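Local coordinates for polyhedrin (Antheraea mylitta cypovirus 4, PDB 5A8S), which probably packs into the crystalline lattice of cypovirus polyhedra, the occlusion bodies thought to shelter virus particles outside the insect host, at residues L8-G11 and K12-R16; R82-T85 and H86-M89; L96-P99 and N100-S103; P173-E176 and H177-V180. One frame throughout, in Å; residues are numbered along the deposited sequence.

Contact 1 of 4, residues L8-G11 and K12-R16; sequences LRAG and KRDVR
Two N-H groups grip the carbonyl oxygen of Gly11 from opposite faces of its plane. The backbone Asp14 N donates to Gly11 O at 2.9 Å and closes a type I beta turn over residues 11-14, just ahead of helix 15-29, for which Asp14 is the N-cap. From the other face comes the guanidinium of Arg9, whose NH2 lies 3.1 Å from Gly11 O. The same guanidinium turns its NE to Ala10 O, 2.9 Å away and nearly along the C=O axis, and both oxygens lie close to the guanidinium plane. Arg9 curls over the peptides that follow it, with CG between the backbone N and the carbonyl carbon (chi1 42°) and a second bend at chi3. A long, many-handed side chain suits the place: NH2 also forms a salt bridge with Glu18 on the helix.

Asp14 divides its carboxylate between two tasks. OD1 caps the backbone N of Arg17 in the first turn of the helix, which a short acidic side chain does well, while OD2 accepts from Ala10 N at 3.1 Å, met from above the carboxylate plane along a rather bent bond. The opposite charges of Arg9 and Asp14 probably attract, but OD2 lies well out of the guanidinium plane and no N-H points at it. The small methyl of Ala10 lets the chain come close, its CB resting 3.6 Å from Asp14 CB.

Contact 2 of 4, residues R82-T85 and H86-M89; sequences RTNT and HRLM
Hydrogen bonds between Asn84 and the two residues that follow Thr85 shape this loop. Asn84 supplies two acceptors. Its side-chain OD1 takes the backbone N-H of His86 at 3.0 Å, in a nearly straight bond whose donor is tilted 23° from the amide plane. Its backbone O takes Arg87 N at 3.1 Å. With CG opposite the backbone N (chi1 -178°) and beside the carbonyl carbon, the amide leans forward over the next peptides. Asparagine fits here since its amide is just long enough to reach a main-chain N-H two residues on.

The backbone bond closes a type I beta turn from Asn84 to Arg87, and the OD1 bond to His86 N adds an Asx turn at its start. Both lie in the irregular chain between helices 68-71 and 92-97. Gln91 NE2 braces the turn from within the same subunit by donating to the carbonyl oxygens of Asn84 and Arg87.

Van der Waals contact comes from Arg87, whose chain is bent at chi2 and chi3 so that it curls back over Asn84. Its CG lies 3.9 Å from Asn84 CB. Farther out, the guanidinium and amide planes are 59° apart, and Arg87 NH1 meets Asn84 ND2 as one donor beside another, with no bond between them.

Intersubunit bonds belong to Thr85: its OG1 is hydrogen-bonded to Glu215 and Asp74 of the second subunit, and the hydroxyl on a branched CB sits close to the backbone, 3.6 Å from His86 N.

Contact 3 of 4, residues L96-P99 and N100-S103; sequences LIHP and NHGS
The backbone leaves helix 92-97 at His98 and reverses in a type II beta turn from His98 to His101, closed by His101 N donating to His98 O at 3.0 Å. Pro99 and Asn100 hold the two corners. Proline's ring restricts phi to the value the first corner needs, and asparagine tolerates the positive phi of the second better than most residues. Asn100 OD1 is also bonded to Gln95 NE2 on the helix.

The turn brings the two imidazoles together in a face-to-face stack, with centroids 3.5 Å apart and planes only 7° from parallel. His98 NE2 lies over the centre of the His101 ring, whereas His101 ND1 falls toward the rim of the His98 ring, so the overlap is slightly shifted. His101 CB also rests over the His98 face as a CH-pi contact, 3.9 Å from the ring centroid. His98 swings its ring toward its carbonyl side (chi1 -172°), while His101, with CG beside its own N (chi1 -65°), lays its ring on that face.

His101 is fixed in rotation by a bond at its edge, ND1 donating to Pro99 O at 2.8 Å. His98 NE2 is hydrogen-bonded to Asp224 of the second subunit, and Tyr225 of that subunit packs edge-to-face with the His98 ring. Histidine suits both positions, being flat enough to stack and polar at its rim. The nearby carboxylate of Asp224 would probably favour protonation of His98, while the close stacking of a second imidazole would probably oppose charge on both rings at once.

Contact 4 of 4, residues P173-E176 and H177-V180; sequences PLDE and HNTV
A type I beta turn from Asp175 to Asn178 forms the bend between strand 167-173 of the six-stranded sheet and strand 179-185 of the three-stranded one. Asn178 N closes it on Asp175 O at 3.1 Å, and the Asn178 side chain reciprocates, OD1 accepting from Asp175 N at 3.0 Å in a nearly straight bond. An amide serves both directions here, because ND2 donates to Thr134 O on strand 130-134.

Asp175 OD1 is gripped twice by His177. The ring ND1 approaches in its own plane, 2.7 Å from OD1, and uses the syn lone pair; the backbone N comes at 2.9 Å on the anti side but tilted out of the carboxylate plane, and with it the aspartate makes an Asx turn. The carboxylate gets there because CG lies between the backbone N and carbonyl carbon (chi1 82°). Next to the turn Leu174 CD1 meets Val180 CG2 at 4.1 Å, an apolar contact; Leu174 also packs on Ala133.

Asp175 OD1 and Asn178 OD1 are two acceptors only 3.3 Å apart, a closeness probably made tolerable by the N-H groups each accepts. The short bond to ND1 would be strengthened by a positive imidazolium, so the aspartate probably raises the pKa of His177.

How the contacts relate
Along the chain the four contacts follow in series. Contact 1 stands apart at the start of helix 15-29, its centre about 40 Å from the centre of the chain and about 70 Å from the centres of contacts 2 and 3. The other three lie across the chain's centre from it; contact 3 touches both others, while contacts 2 and 4 stay about 8 Å apart at their nearest atoms. Contact 2 precedes helix 92-97 and contact 3 begins on its last turn; Ser103 OG probably bonds to Leu88 O, and both contacts meet the second subunit. Leu96 packs on Glu176 and His177 of contact 4. The helix end thus lies between the subunit interface and the turn joining two sheets, while every contact also meets crystal neighbours, as befits a lattice-forming protein.

Contact 1 of 4, residues L8-G11 and K12-R16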
loop_
_atom_site.group_PDB
_atom_site.type_symbol
_atom_site.label_atom_id
_atom_site.label_comp_id
_atom_site.label_asym_id
_atom_site.label_seq_id
_atom_site.Cartn_x
_atom_site.Cartn_y
_atom_site.Cartn_z
ATOM N N LEU A 8 -28.735 43.673 -11.686
ATOM C CA LEU A 8 -29.952 43.800 -10.894
ATOM C C LEU A 8 -30.278 42.449 -10.284
ATOM O O LEU A 8 -29.811 41.418 -10.761
ATOM C CB LEU A 8 -31.115 44.245 -11.776
ATOM C CG LEU A 8 -31.004 45.653 -12.363
ATOM C CD1 LEU A 8 -32.225 45.954 -13.216
ATOM C CD2 LEU A 8 -30.852 46.702 -11.259
ATOM N N ARG A 9 -31.073 42.476 -9.227
ATOM C CA ARG A 9 -31.634 41.270 -8.628
ATOM C C ARG A 9 -32.958 41.640 -7.969
ATOM O O ARG A 9 -33.257 42.823 -7.800
ATOM C CB ARG A 9 -30.682 40.679 -7.589
ATOM C CG ARG A 9 -30.016 41.701 -6.701
ATOM C CD ARG A 9 -29.494 41.054 -5.420
ATOM N NE ARG A 9 -30.586 40.763 -4.499
ATOM C CZ ARG A 9 -30.463 40.067 -3.375
ATOM N NH1 ARG A 9 -29.287 39.570 -3.020
ATOM N NH2 ARG A 9 -31.526 39.870 -2.604
ATOM N N ALA A 10 -33.754 40.635 -7.621
ATOM C CA ALA A 10 -34.979 40.866 -6.855
ATOM C C ALA A 10 -34.608 41.294 -5.435
ATOM O O ALA A 10 -33.449 41.203 -5.038
ATOM C CB ALA A 10 -35.827 39.607 -6.836
ATOM N N GLY A 11 -35.586 41.770 -4.671
ATOM C CA GLY A 11 -35.324 42.240 -3.319
ATOM C C GLY A 11 -35.277 41.121 -2.286
ATOM O O GLY A 11 -34.628 40.097 -2.498
ATOM N N LYS A 12 -35.967 41.320 -1.165
ATOM C CA LYS A 12 -35.990 40.344 -0.075
ATOM C C LYS A 12 -36.465 38.970 -0.552
ATOM O O LYS A 12 -36.115 37.947 0.036
ATOM C CB LYS A 12 -36.905 40.829 1.063
ATOM C CG LYS A 12 -36.338 40.602 2.465
ATOM C CD LYS A 12 -37.381 40.844 3.561
ATOM C CE LYS A 12 -36.881 40.352 4.923
ATOM N NZ LYS A 12 -37.847 40.599 6.038
ATOM N N ARG A 13 -37.268 38.944 -1.612
ATOM C CA ARG A 13 -37.783 37.677 -2.132
ATOM C C ARG A 13 -36.788 36.894 -2.997
ATOM O O ARG A 13 -37.107 35.782 -3.436
ATOM C CB ARG A 13 -39.063 37.909 -2.939
ATOM C CG ARG A 13 -40.242 38.355 -2.099
ATOM C CD ARG A 13 -41.444 38.652 -2.963
ATOM N NE ARG A 13 -42.594 39.061 -2.170
ATOM C CZ ARG A 13 -43.826 39.168 -2.658
ATOM N NH1 ARG A 13 -44.068 38.885 -3.933
ATOM N NH2 ARG A 13 -44.813 39.543 -1.866
ATOM N N ASP A 14 -35.604 37.448 -3.258
ATOM C CA ASP A 14 -34.622 36.730 -4.087
ATOM C C ASP A 14 -33.880 35.650 -3.302
ATOM O O ASP A 14 -32.656 35.674 -3.186
ATOM C CB ASP A 14 -33.600 37.668 -4.736
ATOM C CG ASP A 14 -33.072 37.114 -6.066
ATOM O OD1 ASP A 14 -33.195 35.882 -6.291
ATOM O OD2 ASP A 14 -32.560 37.898 -6.897
ATOM N N VAL A 15 -34.631 34.688 -2.790
ATOM C CA VAL A 15 -34.058 33.603 -2.026
ATOM C C VAL A 15 -33.363 32.614 -2.954
ATOM O O VAL A 15 -32.405 31.969 -2.560
ATOM C CB VAL A 15 -35.140 32.885 -1.209
ATOM C CG1 VAL A 15 -34.543 31.713 -0.448
ATOM C CG2 VAL A 15 -35.810 33.867 -0.259
ATOM N N ARG A 16 -33.836 32.500 -4.189
ATOM C CA ARG A 16 -33.175 31.649 -5.169
ATOM C C ARG A 16 -31.720 32.071 -5.349
ATOM O O ARG A 16 -30.827 31.223 -5.434
ATOM C CB ARG A 16 -33.903 31.694 -6.515
ATOM C CG ARG A 16 -33.087 31.115 -7.665
ATOM C CD ARG A 16 -33.915 30.996 -8.935
ATOM N NE ARG A 16 -34.526 32.280 -9.259
ATOM C CZ ARG A 16 -35.708 32.431 -9.853
ATOM N NH1 ARG A 16 -36.410 31.374 -10.210
ATOM N NH2 ARG A 16 -36.189 33.645 -10.089
HETATM O O HOH W 1 -38.381 41.198 -3.796
#

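Contact 2 of 4, residues R82-T85 and H86-M89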
loop_
_atom_site.group_PDB
_atom_site.type_symbol
_atom_site.label_atom_id
_atom_site.label_comp_id
_atom_site.label_asym_id
_atom_site.label_seq_id
_atom_site.Cartn_x
_atom_site.Cartn_y
_atom_site.Cartn_z
ATOM N N ARG A 82 7.370 -4.048 -21.455
ATOM C CA ARG A 82 8.390 -4.009 -22.499
ATOM C C ARG A 82 9.592 -4.869 -22.125
ATOM O O ARG A 82 10.249 -5.450 -22.992
ATOM C CB ARG A 82 8.881 -2.577 -22.742
ATOM C CG ARG A 82 10.140 -2.518 -23.648
ATOM C CD ARG A 82 10.851 -1.153 -23.629
ATOM N NE ARG A 82 11.826 -1.049 -24.722
ATOM C CZ ARG A 82 12.753 -0.100 -24.826
ATOM N NH1 ARG A 82 12.845 0.842 -23.900
ATOM N NH2 ARG A 82 13.592 -0.092 -25.863
ATOM N N THR A 83 9.862 -4.939 -20.825
ATOM C CA THR A 83 11.139 -5.414 -20.307
ATOM C C THR A 83 10.987 -6.711 -19.514
ATOM O O THR A 83 10.634 -6.678 -18.336
ATOM C CB THR A 83 11.751 -4.348 -19.363
ATOM O OG1 THR A 83 12.024 -3.131 -20.088
ATOM C CG2 THR A 83 13.031 -4.871 -18.704
ATOM N N ASN A 84 11.233 -7.847 -20.161
ATOM C CA ASN A 84 11.245 -9.131 -19.466
ATOM C C ASN A 84 12.552 -9.247 -18.689
ATOM O O ASN A 84 13.616 -9.314 -19.282
ATOM C CB ASN A 84 11.114 -10.275 -20.466
ATOM C CG ASN A 84 11.077 -11.637 -19.799
ATOM O OD1 ASN A 84 11.675 -11.847 -18.739
ATOM N ND2 ASN A 84 10.381 -12.576 -20.420
ATOM N N THR A 85 12.475 -9.268 -17.364
ATOM C CA THR A 85 13.678 -9.105 -16.550
ATOM C C THR A 85 14.597 -10.318 -16.557
ATOM O O THR A 85 15.665 -10.287 -15.947
ATOM C CB THR A 85 13.348 -8.732 -15.087
ATOM O OG1 THR A 85 12.451 -9.701 -14.521
ATOM C CG2 THR A 85 12.711 -7.344 -15.030
ATOM N N HIS A 86 14.190 -11.386 -17.241
ATOM C CA HIS A 86 15.045 -12.558 -17.353
ATOM C C HIS A 86 15.988 -12.455 -18.554
ATOM O O HIS A 86 16.959 -13.194 -18.641
ATOM C CB HIS A 86 14.224 -13.842 -17.455
ATOM C CG HIS A 86 14.929 -15.035 -16.889
ATOM N ND1 HIS A 86 15.762 -15.833 -17.642
ATOM C CD2 HIS A 86 14.961 -15.540 -15.631
ATOM C CE1 HIS A 86 16.255 -16.792 -16.879
ATOM N NE2 HIS A 86 15.782 -16.639 -15.656
ATOM N N ARG A 87 15.698 -11.537 -19.471
ATOM C CA ARG A 87 16.514 -11.359 -20.664
ATOM C C ARG A 87 17.809 -10.644 -20.264
ATOM O O ARG A 87 17.802 -9.803 -19.368
ATOM C CB ARG A 87 15.755 -10.538 -21.722
ATOM C CG ARG A 87 14.475 -11.192 -22.266
ATOM C CD ARG A 87 14.729 -12.482 -23.059
ATOM N NE ARG A 87 14.888 -13.659 -22.198
ATOM C CZ ARG A 87 13.883 -14.312 -21.620
ATOM N NH1 ARG A 87 12.630 -13.905 -21.804
ATOM N NH2 ARG A 87 14.130 -15.374 -20.848
ATOM N N LEU A 88 18.923 -10.985 -20.907
ATOM C CA LEU A 88 20.183 -10.317 -20.584
ATOM C C LEU A 88 20.207 -8.898 -21.136
ATOM O O LEU A 88 20.781 -8.013 -20.518
ATOM C CB LEU A 88 21.383 -11.093 -21.115
ATOM C CG LEU A 88 21.651 -12.435 -20.444
ATOM C CD1 LEU A 88 22.602 -13.251 -21.301
ATOM C CD2 LEU A 88 22.203 -12.236 -19.033
ATOM N N MET A 89 19.607 -8.679 -22.304
ATOM C CA MET A 89 19.571 -7.330 -22.879
ATOM C C MET A 89 18.253 -6.623 -22.557
ATOM O O MET A 89 17.225 -7.262 -22.330
ATOM C CB MET A 89 19.744 -7.364 -24.403
ATOM C CG MET A 89 21.054 -7.985 -24.893
ATOM S SD MET A 89 22.501 -7.045 -24.379
ATOM C CE MET A 89 23.134 -8.100 -23.079
#

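Contact 3 of 4, residues L96-P99 and N100-S103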
loop_
_atom_site.group_PDB
_atom_site.type_symbol
_atom_site.label_atom_id
_atom_site.label_comp_id
_atom_site.label_asym_id
_atom_site.label_seq_id
_atom_site.Cartn_x
_atom_site.Cartn_y
_atom_site.Cartn_z
ATOM N N LEU A 96 19.978 1.830 -14.246
ATOM C CA LEU A 96 19.832 3.083 -13.503
ATOM C C LEU A 96 19.915 2.894 -11.979
ATOM O O LEU A 96 20.531 3.706 -11.283
ATOM C CB LEU A 96 18.507 3.748 -13.866
ATOM C CG LEU A 96 18.513 4.480 -15.217
ATOM C CD1 LEU A 96 17.115 4.618 -15.766
ATOM C CD2 LEU A 96 19.190 5.846 -15.051
ATOM N N ILE A 97 19.301 1.832 -11.462
ATOM C CA ILE A 97 19.180 1.672 -10.012
ATOM C C ILE A 97 20.364 0.898 -9.452
ATOM O O ILE A 97 20.704 1.038 -8.286
ATOM C CB ILE A 97 17.816 1.025 -9.605
ATOM C CG1 ILE A 97 17.619 1.086 -8.087
ATOM C CG2 ILE A 97 17.708 -0.412 -10.110
ATOM C CD1 ILE A 97 16.150 1.019 -7.663
ATOM N N HIS A 98 21.011 0.104 -10.296
ATOM C CA HIS A 98 22.250 -0.566 -9.912
ATOM C C HIS A 98 23.277 -0.236 -10.977
ATOM O O HIS A 98 23.484 -1.024 -11.893
ATOM C CB HIS A 98 22.058 -2.080 -9.837
ATOM C CG HIS A 98 23.236 -2.799 -9.258
ATOM N ND1 HIS A 98 23.318 -4.177 -9.195
ATOM C CD2 HIS A 98 24.376 -2.334 -8.700
ATOM C CE1 HIS A 98 24.457 -4.522 -8.630
ATOM N NE2 HIS A 98 25.125 -3.419 -8.319
ATOM N N PRO A 99 23.910 0.942 -10.871
ATOM C CA PRO A 99 24.785 1.474 -11.922
ATOM C C PRO A 99 25.703 0.447 -12.583
ATOM O O PRO A 99 26.435 -0.295 -11.915
ATOM C CB PRO A 99 25.593 2.528 -11.176
ATOM C CG PRO A 99 24.591 3.076 -10.198
ATOM C CD PRO A 99 23.855 1.855 -9.714
ATOM N N ASN A 100 25.637 0.423 -13.909
ATOM C CA ASN A 100 26.501 -0.406 -14.726
ATOM C C ASN A 100 26.287 -1.914 -14.501
ATOM O O ASN A 100 27.176 -2.731 -14.738
ATOM C CB ASN A 100 27.952 0.046 -14.543
ATOM C CG ASN A 100 28.183 1.458 -15.103
ATOM O OD1 ASN A 100 27.623 1.822 -16.139
ATOM N ND2 ASN A 100 28.987 2.251 -14.418
ATOM N N HIS A 101 25.074 -2.273 -14.090
ATOM C CA HIS A 101 24.678 -3.680 -14.042
ATOM C C HIS A 101 23.455 -3.973 -14.906
ATOM O O HIS A 101 22.833 -5.022 -14.764
ATOM C CB HIS A 101 24.434 -4.102 -12.597
ATOM C CG HIS A 101 25.671 -4.064 -11.766
ATOM N ND1 HIS A 101 26.387 -3.066 -11.299
ATOM C CD2 HIS A 101 26.352 -5.250 -11.355
ATOM C CE1 HIS A 101 27.441 -3.501 -10.623
ATOM N NE2 HIS A 101 27.438 -4.819 -10.643
ATOM N N GLY A 102 23.135 -3.053 -15.816
ATOM C CA GLY A 102 21.984 -3.195 -16.686
ATOM C C GLY A 102 22.352 -3.214 -18.163
ATOM O O GLY A 102 23.513 -3.434 -18.526
ATOM N N SER A 103 21.369 -2.962 -19.023
ATOM C CA SER A 103 21.565 -3.168 -20.449
ATOM C C SER A 103 20.445 -2.550 -21.275
ATOM O O SER A 103 19.979 -3.152 -22.232
ATOM C CB SER A 103 21.622 -4.669 -20.732
ATOM O OG SER A 103 20.482 -5.303 -20.178
#

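Contact 4 of 4, residues P173-E176 and H177-V180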
loop_
_atom_site.group_PDB
_atom_site.type_symbol
_atom_site.label_atom_id
_atom_site.label_comp_id
_atom_site.label_asym_id
_atom_site.label_seq_id
_atom_site.Cartn_x
_atom_site.Cartn_y
_atom_site.Cartn_z
ATOM N N PRO A 173 10.663 19.479 -12.661
ATOM C CA PRO A 173 11.448 18.807 -13.705
ATOM C C PRO A 173 12.132 17.553 -13.173
ATOM O O PRO A 173 12.547 17.515 -12.014
ATOM C CB PRO A 173 12.497 19.855 -14.098
ATOM C CG PRO A 173 11.947 21.161 -13.626
ATOM C CD PRO A 173 11.134 20.851 -12.404
ATOM N N LEU A 174 12.250 16.534 -14.015
ATOM C CA LEU A 174 12.889 15.279 -13.618
ATOM C C LEU A 174 13.989 14.931 -14.599
ATOM O O LEU A 174 13.849 15.184 -15.785
ATOM C CB LEU A 174 11.876 14.129 -13.618
ATOM C CG LEU A 174 10.686 14.275 -12.673
ATOM C CD1 LEU A 174 9.694 13.162 -12.945
ATOM C CD2 LEU A 174 11.142 14.263 -11.228
ATOM N N ASP A 175 15.078 14.351 -14.115
ATOM C CA ASP A 175 16.000 13.679 -15.027
ATOM C C ASP A 175 15.763 12.179 -14.874
ATOM O O ASP A 175 14.968 11.757 -14.028
ATOM C CB ASP A 175 17.469 14.126 -14.856
ATOM C CG ASP A 175 18.205 13.428 -13.711
ATOM O OD1 ASP A 175 17.739 12.389 -13.208
ATOM O OD2 ASP A 175 19.298 13.921 -13.341
ATOM N N GLU A 176 16.411 11.379 -15.708
ATOM C CA GLU A 176 15.993 9.998 -15.877
ATOM C C GLU A 176 16.225 9.121 -14.637
ATOM O O GLU A 176 15.634 8.047 -14.526
ATOM C CB GLU A 176 16.685 9.375 -17.090
ATOM C CG GLU A 176 16.118 8.029 -17.462
ATOM C CD GLU A 176 16.847 7.400 -18.618
ATOM O OE1 GLU A 176 17.969 7.858 -18.933
ATOM O OE2 GLU A 176 16.290 6.457 -19.213
ATOM N N HIS A 177 17.061 9.561 -13.699
ATOM C CA HIS A 177 17.283 8.747 -12.509
ATOM C C HIS A 177 16.394 9.152 -11.321
ATOM O O HIS A 177 16.560 8.638 -10.222
ATOM C CB HIS A 177 18.771 8.704 -12.137
ATOM C CG HIS A 177 19.182 9.694 -11.090
ATOM N ND1 HIS A 177 19.095 11.055 -11.268
ATOM C CD2 HIS A 177 19.738 9.510 -9.867
ATOM C CE1 HIS A 177 19.554 11.672 -10.197
ATOM N NE2 HIS A 177 19.949 10.756 -9.328
ATOM N N ASN A 178 15.423 10.032 -11.554
ATOM C CA ASN A 178 14.575 10.488 -10.463
ATOM C C ASN A 178 13.325 9.644 -10.233
ATOM O O ASN A 178 12.825 8.955 -11.118
ATOM C CB ASN A 178 14.166 11.946 -10.651
ATOM C CG ASN A 178 15.323 12.912 -10.451
ATOM O OD1 ASN A 178 15.486 13.848 -11.217
ATOM N ND2 ASN A 178 16.131 12.684 -9.418
ATOM N N THR A 179 12.833 9.722 -9.008
ATOM C CA THR A 179 11.542 9.177 -8.642
ATOM C C THR A 179 10.812 10.330 -7.962
ATOM O O THR A 179 11.383 11.409 -7.806
ATOM C CB THR A 179 11.706 7.987 -7.705
ATOM O OG1 THR A 179 12.510 8.374 -6.583
ATOM C CG2 THR A 179 12.383 6.819 -8.443
ATOM N N VAL A 180 9.568 10.127 -7.554
ATOM C CA VAL A 180 8.771 11.229 -7.014
ATOM C C VAL A 180 8.134 10.855 -5.679
ATOM O O VAL A 180 7.563 9.780 -5.545
ATOM C CB VAL A 180 7.654 11.621 -7.998
ATOM C CG1 VAL A 180 6.728 12.657 -7.377
ATOM C CG2 VAL A 180 8.255 12.151 -9.296
#